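Local atomic coordinates of protein LIN-41 (PDB entry 4UMG), a protein that probably acts as a TRIM-NHL regulator that controls the onset of developmental plasticity in Caenorhabditis elegans, and contains the filamin domain described here. Residues Thr70-Ala75 / Leu114-Pro119; Gly107-Asn112 / Met127-Gly132; Gln25-Val30 / Ala98-Pro103. All blocks are in the same frame, centred on the assembly; numbering follows the deposited sequence.

Interaction 1 (Thr70-Ala75 / Leu114-Pro119); sequences TSDVQA and LVKGTP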
ATOM      1  N   THR A  70       2.024  14.340   3.150  1.00 63.71           N
ATOM      2  CA  THR A  70       2.183  13.077   2.422  1.00 61.51           C
ATOM      3  C   THR A  70       1.768  13.207   0.942  1.00 62.57           C
ATOM      4  O   THR A  70       1.442  12.204   0.291  1.00 60.76           O
ATOM      5  CB  THR A  70       1.471  11.930   3.157  1.00 72.14           C
ATOM      6  OG1 THR A  70       0.095  12.272   3.361  1.00 73.64           O
ATOM      7  CG2 THR A  70       2.139  11.581   4.486  1.00 73.11           C
ATOM      8  N   SER A  71       1.839  14.442   0.402  1.00 58.49           N
ATOM      9  CA  SER A  71       1.507  14.801  -0.986  1.00 57.06           C
ATOM     10  C   SER A  71       2.363  14.090  -2.051  1.00 56.29           C
ATOM     11  O   SER A  71       2.014  14.115  -3.236  1.00 56.67           O
ATOM     12  CB  SER A  71       1.584  16.317  -1.170  1.00 63.19           C
ATOM     13  OG  SER A  71       2.788  16.857  -0.649  1.00 72.51           O
ATOM     14  N   ASP A  72       3.465  13.440  -1.626  1.00 48.69           N
ATOM     15  CA  ASP A  72       4.396  12.712  -2.491  1.00 46.04           C
ATOM     16  C   ASP A  72       4.056  11.224  -2.619  1.00 43.71           C
ATOM     17  O   ASP A  72       4.721  10.516  -3.376  1.00 43.17           O
ATOM     18  CB  ASP A  72       5.830  12.843  -1.934  1.00 47.99           C
ATOM     19  CG  ASP A  72       6.435  14.230  -2.015  1.00 55.87           C
ATOM     20  OD1 ASP A  72       6.459  14.803  -3.123  1.00 55.67           O
ATOM     21  OD2 ASP A  72       6.970  14.703  -0.987  1.00 59.39           O
ATOM     22  N   VAL A  73       3.049  10.744  -1.876  1.00 36.11           N
ATOM     23  CA  VAL A  73       2.690   9.323  -1.860  1.00 34.07           C
ATOM     24  C   VAL A  73       1.318   9.092  -2.509  1.00 35.04           C
ATOM     25  O   VAL A  73       0.339   9.766  -2.182  1.00 34.28           O
ATOM     26  CB  VAL A  73       2.756   8.755  -0.394  1.00 39.52           C
ATOM     27  CG1 VAL A  73       2.311   7.290  -0.327  1.00 39.16           C
ATOM     28  CG2 VAL A  73       4.151   8.907   0.197  1.00 40.00           C
ATOM     29  N   GLN A  74       1.255   8.121  -3.427  1.00 29.68           N
ATOM     30  CA  GLN A  74       0.012   7.737  -4.092  1.00 28.63           C
ATOM     31  C   GLN A  74      -0.127   6.232  -3.907  1.00 31.73           C
ATOM     32  O   GLN A  74       0.864   5.505  -3.959  1.00 31.47           O
ATOM     33  CB  GLN A  74       0.093   8.065  -5.590  1.00 29.52           C
ATOM     34  CG  GLN A  74       0.264   9.550  -5.884  1.00 39.69           C
ATOM     35  CD  GLN A  74       0.229   9.817  -7.362  1.00 55.34           C
ATOM     36  OE1 GLN A  74      -0.813  10.149  -7.922  1.00 47.30           O
ATOM     37  NE2 GLN A  74       1.363   9.662  -8.028  1.00 49.24           N
ATOM     38  N   ALA A  75      -1.336   5.756  -3.652  1.00 26.47           N
ATOM     39  CA  ALA A  75      -1.544   4.317  -3.523  1.00 24.54           C
ATOM     40  C   ALA A  75      -2.852   3.967  -4.211  1.00 27.31           C
ATOM     41  O   ALA A  75      -3.849   4.678  -4.033  1.00 26.99           O
ATOM     42  CB  ALA A  75      -1.599   3.917  -2.057  1.00 25.75           C
ATOM     43  N   LEU A 114       3.242   4.530  -5.121  1.00 28.28           N
ATOM     44  CA  LEU A 114       4.193   5.392  -5.797  1.00 28.56           C
ATOM     45  C   LEU A 114       4.663   6.495  -4.890  1.00 32.00           C
ATOM     46  O   LEU A 114       3.851   7.183  -4.277  1.00 32.38           O
ATOM     47  CB  LEU A 114       3.566   6.046  -7.045  1.00 29.02           C
ATOM     48  CG  LEU A 114       2.787   5.203  -8.061  1.00 35.10           C
ATOM     49  CD1 LEU A 114       2.383   6.077  -9.249  1.00 37.13           C
ATOM     50  CD2 LEU A 114       3.578   4.040  -8.582  1.00 38.31           C
ATOM     51  N   VAL A 115       5.982   6.663  -4.802  1.00 29.59           N
ATOM     52  CA  VAL A 115       6.569   7.745  -4.025  1.00 29.28           C
ATOM     53  C   VAL A 115       7.234   8.635  -5.071  1.00 29.25           C
ATOM     54  O   VAL A 115       8.079   8.155  -5.836  1.00 28.20           O
ATOM     55  CB  VAL A 115       7.573   7.239  -2.939  1.00 34.74           C
ATOM     56  CG1 VAL A 115       8.547   8.336  -2.532  1.00 36.13           C
ATOM     57  CG2 VAL A 115       6.818   6.722  -1.720  1.00 34.60           C
ATOM     58  N   LYS A 116       6.752   9.890  -5.185  1.00 27.42           N
ATOM     59  CA  LYS A 116       7.238  10.890  -6.164  1.00 29.43           C
ATOM     60  C   LYS A 116       7.112  10.348  -7.598  1.00 32.87           C
ATOM     61  O   LYS A 116       7.980  10.576  -8.452  1.00 32.91           O
ATOM     62  CB  LYS A 116       8.659  11.357  -5.860  1.00 33.28           C
ATOM     63  CG  LYS A 116       8.801  12.067  -4.520  1.00 38.69           C
ATOM     64  CD  LYS A 116      10.278  12.340  -4.262  1.00 39.00           C
ATOM     65  CE  LYS A 116      10.490  13.003  -2.927  1.00 46.95           C
ATOM     66  NZ  LYS A 116      11.929  13.018  -2.556  1.00 55.41           N
ATOM     67  N   GLY A 117       6.051   9.584  -7.817  1.00 29.41           N
ATOM     68  CA  GLY A 117       5.764   9.020  -9.137  1.00 27.79           C
ATOM     69  C   GLY A 117       6.492   7.748  -9.470  1.00 29.83           C
ATOM     70  O   GLY A 117       6.410   7.279 -10.598  1.00 29.36           O
ATOM     71  N   THR A 118       7.198   7.162  -8.509  1.00 26.17           N
ATOM     72  CA  THR A 118       7.938   5.926  -8.756  1.00 25.27           C
ATOM     73  C   THR A 118       7.440   4.801  -7.860  1.00 26.19           C
ATOM     74  O   THR A 118       7.376   5.010  -6.655  1.00 24.86           O
ATOM     75  CB  THR A 118       9.460   6.154  -8.502  1.00 29.33           C
ATOM     76  OG1 THR A 118       9.948   7.109  -9.440  1.00 31.79           O
ATOM     77  CG2 THR A 118      10.270   4.846  -8.594  1.00 27.78           C
ATOM     78  N   PRO A 119       7.199   3.578  -8.387  1.00 24.78           N
ATOM     79  CA  PRO A 119       6.761   2.466  -7.509  1.00 24.84           C
ATOM     80  C   PRO A 119       7.756   2.182  -6.398  1.00 30.04           C
ATOM     81  O   PRO A 119       8.982   2.200  -6.649  1.00 29.05           O
ATOM     82  CB  PRO A 119       6.674   1.267  -8.455  1.00 26.73           C
ATOM     83  CG  PRO A 119       6.405   1.893  -9.827  1.00 31.29           C
ATOM     84  CD  PRO A 119       7.233   3.166  -9.808  1.00 28.04           C
TER
HETATM   85  O   HOH W   1       3.628   9.359  -6.189  1.00 29.73           O
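Val73 and Val115 share a rotamer: in each, CG1 is anti to the backbone N (chi1 177° and 158°) and CG2 sits beside that N, and the two CG2 methyls meet at 3.9 Å. The pair is an antiparallel, non-hydrogen-bonded one. The next pair, Gln74 with Leu114, is hydrogen-bonded in both directions. On the face opposite the two valines, the extended Gln74 chain crosses Leu114 obliquely, with NE2 3.9 Å from Leu114 CD1. The same NE2 donates to a water at 2.9 Å, which also accepts from Gly117 N and donates to Asp72 O. Asp72 O is thus gripped twice, since Lys116 N reaches it at 2.8 Å in an almost straight bond (175°). Lys116 and Gly117 occupy the middle of a type I' turn, both with positive phi. Although the Lys116 chain runs alongside Asp72 in the same direction, OD2 of Asp72 and NZ of Lys116 stay 5.5 Å apart; NZ is hydrogen-bonded instead to Ser3 O and Pro5 O. The contact joins the start of strand 73-78 to the end of strand 107-115; the two valines rest on Leu32, and Val73 also packs on Met89 of strand 84-91.

Interaction 2 (Gly107-Asn112 / Met127-Gly132); sequences GSYTLN and MDIRRG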
ATOM      1  N   GLY A 107     -10.897 -12.677  -5.052  1.00 27.79           N
ATOM      2  CA  GLY A 107      -9.999 -12.741  -6.200  1.00 27.07           C
ATOM      3  C   GLY A 107      -8.705 -11.974  -6.120  1.00 29.53           C
ATOM      4  O   GLY A 107      -8.258 -11.542  -5.059  1.00 28.45           O
ATOM      5  N   SER A 108      -8.089 -11.813  -7.283  1.00 26.83           N
ATOM      6  CA  SER A 108      -6.765 -11.244  -7.426  1.00 26.18           C
ATOM      7  C   SER A 108      -6.748  -9.728  -7.583  1.00 28.14           C
ATOM      8  O   SER A 108      -7.062  -9.224  -8.647  1.00 26.26           O
ATOM      9  CB  SER A 108      -6.049 -11.911  -8.598  1.00 27.26           C
ATOM     10  OG  SER A 108      -4.666 -11.618  -8.559  1.00 26.95           O
ATOM     11  N   TYR A 109      -6.439  -9.014  -6.502  1.00 22.97           N
ATOM     12  CA  TYR A 109      -6.338  -7.548  -6.507  1.00 21.20           C
ATOM     13  C   TYR A 109      -4.937  -7.096  -6.893  1.00 25.96           C
ATOM     14  O   TYR A 109      -3.971  -7.845  -6.736  1.00 26.62           O
ATOM     15  CB  TYR A 109      -6.679  -7.000  -5.095  1.00 21.08           C
ATOM     16  CG  TYR A 109      -8.162  -7.018  -4.783  1.00 22.67           C
ATOM     17  CD1 TYR A 109      -8.863  -8.215  -4.690  1.00 23.23           C
ATOM     18  CD2 TYR A 109      -8.861  -5.835  -4.550  1.00 23.55           C
ATOM     19  CE1 TYR A 109     -10.222  -8.240  -4.380  1.00 24.04           C
ATOM     20  CE2 TYR A 109     -10.233  -5.848  -4.275  1.00 21.98           C
ATOM     21  CZ  TYR A 109     -10.902  -7.053  -4.192  1.00 27.78           C
ATOM     22  OH  TYR A 109     -12.220  -7.062  -3.865  1.00 28.04           O
ATOM     23  N   THR A 110      -4.822  -5.863  -7.375  1.00 24.09           N
ATOM     24  CA  THR A 110      -3.545  -5.288  -7.753  1.00 22.21           C
ATOM     25  C   THR A 110      -3.287  -4.124  -6.840  1.00 25.93           C
ATOM     26  O   THR A 110      -4.176  -3.299  -6.663  1.00 25.94           O
ATOM     27  CB  THR A 110      -3.558  -4.799  -9.187  1.00 27.40           C
ATOM     28  OG1 THR A 110      -4.022  -5.853 -10.025  1.00 29.05           O
ATOM     29  CG2 THR A 110      -2.172  -4.372  -9.652  1.00 28.61           C
ATOM     30  N   LEU A 111      -2.061  -4.026  -6.310  1.00 24.82           N
ATOM     31  CA  LEU A 111      -1.682  -2.916  -5.451  1.00 24.37           C
ATOM     32  C   LEU A 111      -0.486  -2.237  -6.048  1.00 25.97           C
ATOM     33  O   LEU A 111       0.461  -2.917  -6.469  1.00 25.67           O
ATOM     34  CB  LEU A 111      -1.267  -3.468  -4.078  1.00 25.34           C
ATOM     35  CG  LEU A 111      -0.624  -2.482  -3.082  1.00 27.82           C
ATOM     36  CD1 LEU A 111      -1.607  -1.381  -2.637  1.00 27.68           C
ATOM     37  CD2 LEU A 111      -0.058  -3.215  -1.883  1.00 30.07           C
ATOM     38  N   ASN A 112      -0.509  -0.916  -6.076  1.00 23.26           N
ATOM     39  CA  ASN A 112       0.691  -0.152  -6.466  1.00 22.10           C
ATOM     40  C   ASN A 112       0.830   1.052  -5.535  1.00 26.31           C
ATOM     41  O   ASN A 112      -0.163   1.686  -5.222  1.00 25.65           O
ATOM     42  CB  ASN A 112       0.718   0.240  -7.969  1.00 21.65           C
ATOM     43  CG  ASN A 112       2.137   0.482  -8.492  1.00 32.03           C
ATOM     44  OD1 ASN A 112       3.093   0.440  -7.729  1.00 26.73           O
ATOM     45  ND2 ASN A 112       2.323   0.708  -9.809  1.00 28.69           N
ATOM     46  N   MET A 127      -2.560  -9.148  -4.404  1.00 27.14           N
ATOM     47  CA  MET A 127      -3.152  -9.479  -3.107  1.00 27.41           C
ATOM     48  C   MET A 127      -4.293 -10.424  -3.398  1.00 31.43           C
ATOM     49  O   MET A 127      -5.116 -10.139  -4.261  1.00 29.42           O
ATOM     50  CB  MET A 127      -3.640  -8.258  -2.324  1.00 30.25           C
ATOM     51  CG  MET A 127      -2.593  -7.154  -2.214  1.00 33.00           C
ATOM     52  SD  MET A 127      -3.187  -5.680  -1.357  1.00 35.74           S
ATOM     53  CE  MET A 127      -4.509  -5.124  -2.442  1.00 31.57           C
ATOM     54  N   ASP A 128      -4.304 -11.583  -2.715  1.00 29.05           N
ATOM     55  CA  ASP A 128      -5.328 -12.598  -2.922  1.00 28.70           C
ATOM     56  C   ASP A 128      -6.378 -12.458  -1.853  1.00 32.97           C
ATOM     57  O   ASP A 128      -6.090 -12.670  -0.676  1.00 32.72           O
ATOM     58  CB  ASP A 128      -4.706 -13.997  -2.916  1.00 32.22           C
ATOM     59  CG  ASP A 128      -3.840 -14.212  -4.137  1.00 40.57           C
ATOM     60  OD1 ASP A 128      -4.342 -14.001  -5.257  1.00 40.90           O
ATOM     61  OD2 ASP A 128      -2.636 -14.496  -3.970  1.00 42.18           O
ATOM     62  N   ILE A 129      -7.592 -12.081  -2.264  1.00 26.97           N
ATOM     63  CA  ILE A 129      -8.731 -11.923  -1.334  1.00 25.99           C
ATOM     64  C   ILE A 129      -9.601 -13.173  -1.414  1.00 33.96           C
ATOM     65  O   ILE A 129     -10.085 -13.546  -2.490  1.00 31.68           O
ATOM     66  CB  ILE A 129      -9.529 -10.635  -1.664  1.00 27.24           C
ATOM     67  CG1 ILE A 129      -8.644  -9.368  -1.470  1.00 28.29           C
ATOM     68  CG2 ILE A 129     -10.901 -10.543  -0.944  1.00 26.76           C
ATOM     69  CD1 ILE A 129      -8.384  -8.908  -0.196  1.00 49.81           C
ATOM     70  N   ARG A 130      -9.833 -13.784  -0.253  1.00 33.39           N
ATOM     71  CA  ARG A 130     -10.619 -15.007  -0.143  1.00 34.78           C
ATOM     72  C   ARG A 130     -11.923 -14.741   0.634  1.00 41.30           C
ATOM     73  O   ARG A 130     -11.990 -13.788   1.411  1.00 39.02           O
ATOM     74  CB  ARG A 130      -9.763 -16.110   0.534  1.00 37.39           C
ATOM     75  CG  ARG A 130      -9.756 -16.073   2.068  1.00 52.78           C
ATOM     76  CD  ARG A 130      -8.793 -17.049   2.712  1.00 64.56           C
ATOM     77  NE  ARG A 130      -7.482 -16.437   2.933  1.00 74.92           N
ATOM     78  CZ  ARG A 130      -7.087 -15.888   4.078  1.00 81.27           C
ATOM     79  NH1 ARG A 130      -7.890 -15.890   5.134  1.00 53.93           N
ATOM     80  NH2 ARG A 130      -5.881 -15.347   4.179  1.00 71.78           N
ATOM     81  N   ARG A 131     -12.942 -15.600   0.454  1.00 43.35           N
ATOM     82  CA  ARG A 131     -14.208 -15.445   1.184  1.00 45.05           C
ATOM     83  C   ARG A 131     -14.051 -15.809   2.675  1.00 52.24           C
ATOM     84  O   ARG A 131     -14.816 -15.311   3.503  1.00 53.85           O
ATOM     85  CB  ARG A 131     -15.353 -16.210   0.472  1.00 48.04           C
ATOM     86  CG  ARG A 131     -15.984 -17.377   1.232  1.00 65.47           C
ATOM     87  CD  ARG A 131     -16.968 -18.159   0.379  1.00 80.53           C
ATOM     88  NE  ARG A 131     -16.288 -19.077  -0.537  1.00 91.35           N
ATOM     89  CZ  ARG A 131     -16.129 -18.865  -1.840  1.00104.93           C
ATOM     90  NH1 ARG A 131     -16.614 -17.767  -2.406  1.00 89.68           N
ATOM     91  NH2 ARG A 131     -15.493 -19.755  -2.588  1.00 93.18           N
ATOM     92  N   GLY A 132     -13.043 -16.645   2.973  1.00 49.40           N
ATOM     93  CA  GLY A 132     -12.669 -17.179   4.283  1.00 81.57           C
ATOM     94  C   GLY A 132     -13.245 -16.514   5.515  1.00121.11           C
ATOM     95  O   GLY A 132     -12.589 -15.681   6.139  1.00 85.99           O
TER
HETATM   96  O   HOH W   2      -3.622 -14.096  -7.774  1.00 36.96           O
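Tyr109 packs against both Met127 and Ile129 of the partner strand, and its side chain shows how one residue can serve two neighbours. CB comes first, 3.6 Å from Met127 O, with Met127 CE a little farther, and CG stands near Ile129 CG1. With CG beside the backbone N (chi1 -76°), the ring is then carried along Ile129: CD1 lies only 3.4 Å from Ile129 CG1, a tight approach, and CE1 stands 3.7 Å from Ile129 CB. The aliphatic branch reaches the ring obliquely, while Gly107 O lies in the ring plane at an edge. At the tip, OH is hydrogen-bonded to Ile105 O, just before the strand, which fixes the far end of the ring.

Met127 complements this packing. Its chain bends at chi3, turning CE back onto CB of Tyr109 and CB of Leu111, while SD lies 4.0 Å from Leu111 CD2. The opposite face of the sheet is polar: Ser108 OG and Asp128 OD1 are too far apart for a direct bond, but a water joins them, 2.8 Å from Ser108 OG and donating to Asp128 OD1 at 2.6 Å.

Along the backbone, Gly107 with Ile129 and Tyr109 with Met127 each exchange a pair of bonds. Met127 N approaches Tyr109 O from above the carbonyl plane, whereas Gly107 N meets Ile129 O on a lone pair at 2.8 Å. The backbone angles of Gly107 would jam any side chain against the preceding carbonyl, so glycine suits this strand start. Here the two arms of a long beta hairpin, strands 107-115 and 118-130, come together with one face apolar and turned inward, the arrangement expected of the last two strands of an immunoglobulin-like filamin repeat.

Interaction 3 (Gln25-Val30 / Ala98-Pro103); sequences QTVIYV and ALSYYP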
ATOM      1  N   GLN A  25     -12.657  -4.516   6.243  1.00 32.33           N
ATOM      2  CA  GLN A  25     -11.762  -3.367   6.051  1.00 32.14           C
ATOM      3  C   GLN A  25     -10.346  -3.885   6.339  1.00 34.31           C
ATOM      4  O   GLN A  25     -10.117  -4.511   7.380  1.00 36.07           O
ATOM      5  CB  GLN A  25     -12.148  -2.234   7.025  1.00 35.88           C
ATOM      6  CG  GLN A  25     -13.281  -1.374   6.463  1.00 38.00           C
ATOM      7  CD  GLN A  25     -13.523  -0.118   7.265  1.00 64.19           C
ATOM      8  OE1 GLN A  25     -13.496  -0.115   8.503  1.00 61.75           O
ATOM      9  NE2 GLN A  25     -13.802   0.978   6.569  1.00 53.42           N
ATOM     10  N   THR A  26      -9.442  -3.696   5.378  1.00 29.09           N
ATOM     11  CA  THR A  26      -8.100  -4.267   5.383  1.00 28.20           C
ATOM     12  C   THR A  26      -7.068  -3.155   5.467  1.00 32.27           C
ATOM     13  O   THR A  26      -7.222  -2.149   4.778  1.00 31.33           O
ATOM     14  CB  THR A  26      -7.944  -5.094   4.079  1.00 30.96           C
ATOM     15  OG1 THR A  26      -9.002  -6.066   4.044  1.00 34.02           O
ATOM     16  CG2 THR A  26      -6.591  -5.789   3.968  1.00 34.75           C
ATOM     17  N   VAL A  27      -6.029  -3.338   6.296  1.00 30.73           N
ATOM     18  CA  VAL A  27      -4.975  -2.342   6.482  1.00 30.52           C
ATOM     19  C   VAL A  27      -3.590  -2.867   6.049  1.00 34.43           C
ATOM     20  O   VAL A  27      -3.215  -3.990   6.402  1.00 34.70           O
ATOM     21  CB  VAL A  27      -4.944  -1.851   7.967  1.00 35.89           C
ATOM     22  CG1 VAL A  27      -3.903  -0.752   8.160  1.00 36.43           C
ATOM     23  CG2 VAL A  27      -6.316  -1.355   8.425  1.00 36.15           C
ATOM     24  N   ILE A  28      -2.821  -2.042   5.311  1.00 29.88           N
ATOM     25  CA  ILE A  28      -1.456  -2.381   4.905  1.00 30.19           C
ATOM     26  C   ILE A  28      -0.591  -1.245   5.428  1.00 34.33           C
ATOM     27  O   ILE A  28      -0.963  -0.080   5.270  1.00 33.67           O
ATOM     28  CB  ILE A  28      -1.324  -2.536   3.367  1.00 32.32           C
ATOM     29  CG1 ILE A  28      -2.305  -3.603   2.810  1.00 32.83           C
ATOM     30  CG2 ILE A  28       0.140  -2.850   2.960  1.00 32.71           C
ATOM     31  CD1 ILE A  28      -2.458  -3.473   1.253  1.00 35.63           C
ATOM     32  N   TYR A  29       0.559  -1.568   6.044  1.00 31.81           N
ATOM     33  CA  TYR A  29       1.444  -0.536   6.575  1.00 31.66           C
ATOM     34  C   TYR A  29       2.648  -0.387   5.680  1.00 33.66           C
ATOM     35  O   TYR A  29       3.194  -1.392   5.237  1.00 33.76           O
ATOM     36  CB  TYR A  29       1.881  -0.870   8.003  1.00 34.20           C
ATOM     37  CG  TYR A  29       0.739  -0.783   8.983  1.00 37.03           C
ATOM     38  CD1 TYR A  29       0.298   0.447   9.459  1.00 38.55           C
ATOM     39  CD2 TYR A  29       0.053  -1.924   9.386  1.00 39.65           C
ATOM     40  CE1 TYR A  29      -0.737   0.534  10.384  1.00 39.69           C
ATOM     41  CE2 TYR A  29      -1.012  -1.846  10.282  1.00 41.33           C
ATOM     42  CZ  TYR A  29      -1.408  -0.613  10.771  1.00 51.00           C
ATOM     43  OH  TYR A  29      -2.442  -0.519  11.672  1.00 51.26           O
ATOM     44  N   VAL A  30       3.005   0.869   5.349  1.00 31.32           N
ATOM     45  CA  VAL A  30       4.132   1.223   4.472  1.00 29.69           C
ATOM     46  C   VAL A  30       5.153   2.070   5.246  1.00 35.10           C
ATOM     47  O   VAL A  30       4.785   3.016   5.941  1.00 34.94           O
ATOM     48  CB  VAL A  30       3.637   1.920   3.178  1.00 32.92           C
ATOM     49  CG1 VAL A  30       4.798   2.320   2.268  1.00 32.50           C
ATOM     50  CG2 VAL A  30       2.651   1.033   2.420  1.00 32.33           C
ATOM     51  N   ALA A  98      -0.595   4.151   7.026  1.00 29.88           N
ATOM     52  CA  ALA A  98      -1.538   3.031   7.011  1.00 29.73           C
ATOM     53  C   ALA A  98      -2.423   3.211   5.776  1.00 32.34           C
ATOM     54  O   ALA A  98      -2.928   4.316   5.548  1.00 32.95           O
ATOM     55  CB  ALA A  98      -2.395   3.045   8.277  1.00 31.86           C
ATOM     56  N   LEU A  99      -2.532   2.158   4.925  1.00 26.53           N
ATOM     57  CA  LEU A  99      -3.359   2.155   3.736  1.00 25.44           C
ATOM     58  C   LEU A  99      -4.546   1.255   4.013  1.00 30.62           C
ATOM     59  O   LEU A  99      -4.353   0.114   4.424  1.00 33.79           O
ATOM     60  CB  LEU A  99      -2.580   1.586   2.557  1.00 24.78           C
ATOM     61  CG  LEU A  99      -1.312   2.347   2.151  1.00 31.49           C
ATOM     62  CD1 LEU A  99      -0.727   1.736   0.896  1.00 31.58           C
ATOM     63  CD2 LEU A  99      -1.594   3.814   1.866  1.00 34.41           C
ATOM     64  N   SER A 100      -5.754   1.791   3.907  1.00 25.46           N
ATOM     65  CA  SER A 100      -6.951   1.018   4.207  1.00 25.12           C
ATOM     66  C   SER A 100      -7.841   0.886   3.001  1.00 27.10           C
ATOM     67  O   SER A 100      -8.010   1.842   2.247  1.00 27.53           O
ATOM     68  CB  SER A 100      -7.735   1.658   5.360  1.00 27.45           C
ATOM     69  OG  SER A 100      -7.009   1.474   6.560  1.00 46.89           O
ATOM     70  N   TYR A 101      -8.372  -0.321   2.776  1.00 25.22           N
ATOM     71  CA  TYR A 101      -9.277  -0.555   1.670  1.00 23.11           C
ATOM     72  C   TYR A 101     -10.301  -1.632   2.013  1.00 26.77           C
ATOM     73  O   TYR A 101     -10.105  -2.409   2.947  1.00 26.04           O
ATOM     74  CB  TYR A 101      -8.502  -0.870   0.366  1.00 23.98           C
ATOM     75  CG  TYR A 101      -7.918  -2.263   0.344  1.00 24.47           C
ATOM     76  CD1 TYR A 101      -6.717  -2.550   0.996  1.00 26.47           C
ATOM     77  CD2 TYR A 101      -8.531  -3.286  -0.377  1.00 25.26           C
ATOM     78  CE1 TYR A 101      -6.157  -3.827   0.950  1.00 27.60           C
ATOM     79  CE2 TYR A 101      -8.024  -4.581  -0.363  1.00 24.51           C
ATOM     80  CZ  TYR A 101      -6.831  -4.847   0.294  1.00 27.50           C
ATOM     81  OH  TYR A 101      -6.301  -6.109   0.292  1.00 29.59           O
ATOM     82  N   TYR A 102     -11.395  -1.690   1.251  1.00 23.34           N
ATOM     83  CA  TYR A 102     -12.481  -2.655   1.508  1.00 23.62           C
ATOM     84  C   TYR A 102     -12.691  -3.506   0.262  1.00 26.60           C
ATOM     85  O   TYR A 102     -13.241  -3.009  -0.729  1.00 24.88           O
ATOM     86  CB  TYR A 102     -13.746  -1.895   1.844  1.00 25.88           C
ATOM     87  CG  TYR A 102     -14.909  -2.768   2.241  1.00 26.14           C
ATOM     88  CD1 TYR A 102     -15.096  -3.152   3.566  1.00 28.86           C
ATOM     89  CD2 TYR A 102     -15.877  -3.137   1.311  1.00 26.41           C
ATOM     90  CE1 TYR A 102     -16.194  -3.919   3.945  1.00 29.64           C
ATOM     91  CE2 TYR A 102     -17.014  -3.856   1.695  1.00 29.12           C
ATOM     92  CZ  TYR A 102     -17.169  -4.233   3.019  1.00 32.57           C
ATOM     93  OH  TYR A 102     -18.255  -4.977   3.416  1.00 35.30           O
ATOM     94  N   PRO A 103     -12.183  -4.762   0.264  1.00 25.23           N
ATOM     95  CA  PRO A 103     -12.343  -5.619  -0.917  1.00 24.75           C
ATOM     96  C   PRO A 103     -13.729  -6.253  -0.924  1.00 30.08           C
ATOM     97  O   PRO A 103     -13.991  -7.129  -0.101  1.00 30.05           O
ATOM     98  CB  PRO A 103     -11.225  -6.645  -0.770  1.00 27.75           C
ATOM     99  CG  PRO A 103     -10.945  -6.701   0.707  1.00 33.07           C
ATOM    100  CD  PRO A 103     -11.473  -5.460   1.355  1.00 29.59           C
TER
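The Tyr101 ring has Thr26 over one face: CB sits 4.1 Å from the ring centroid and 24° off the normal, a CH-pi contact displaced toward the rim. Thr26 CG2 adds a methyl 3.6 Å from Tyr101 CE1, and Ile28 CD1 comes obliquely to the same CE1 at 3.7 Å. Tyr29, on the other side of the sheet, has Val27 CG1 over one face, while Ala98 CB approaches its CE1 obliquely at 3.7 Å. The ring of Tyr102 is met at its edge, where CD1 lies 3.9 Å from Gln25 CG; the amide of Gln25 is turned 73° from that ring.

The Tyr101 arrangement depends on its first torsion. Its CG stands between the backbone N and the carbonyl carbon (chi1 75°), which lays the ring alongside Thr26, both side chains pointing the same way. An alanine in place of Tyr101 is likely to leave Thr26 CB and CG2 without their aromatic cover and to open a gap beside Ile28 CD1. Thr26 OG1 branches away from CG2, toward Pro103, resting against Pro103 CD and hydrogen-bonding Arg24 O.

Two hydrogen-bonded pairs, Thr26 with Tyr101 and Ile28 with Leu99, hold the backbones together by four N-H...O bonds. Thr26 O also receives a CA-H contact from Ser100 CA at 3.2 Å. Further along, Val30 CG2 packs 3.8 Å from Leu99 CD1.

In the sheet order, strand 26-31 lies between strands 11-12 and 96-101, and strand 96-101 has strand 84-91 on its other flank. The apolar side bearing Ile28, Leu99 and Tyr101 packs against strands 107-115 and 118-130, meeting Leu111, Ile113, Met127 and Ile129.

How the interactions relate
Read from the N terminus, interaction 3 opens at 25-30 and closes at 98-103, with 67 residues between its segments. Interaction 1 begins within that interval, at 70-75, and closes beyond it at 114-119, so the two cross. Interaction 2 starts at 107-112, after interaction 3 has closed and before interaction 1 does, and finishes at 127-132; it therefore crosses interaction 1 and follows interaction 3 in series. Interactions 1 and 2 tie strand 107-115 to its two neighbours, 73-78 and 118-130, whereas interaction 3 holds 26-31 and 96-101 together. Side-chain packing, Ala75 on Leu99 and Met127 on Ile28 and Tyr101, joins these two strand groups face to face in the core of the immunoglobulin-like sandwich.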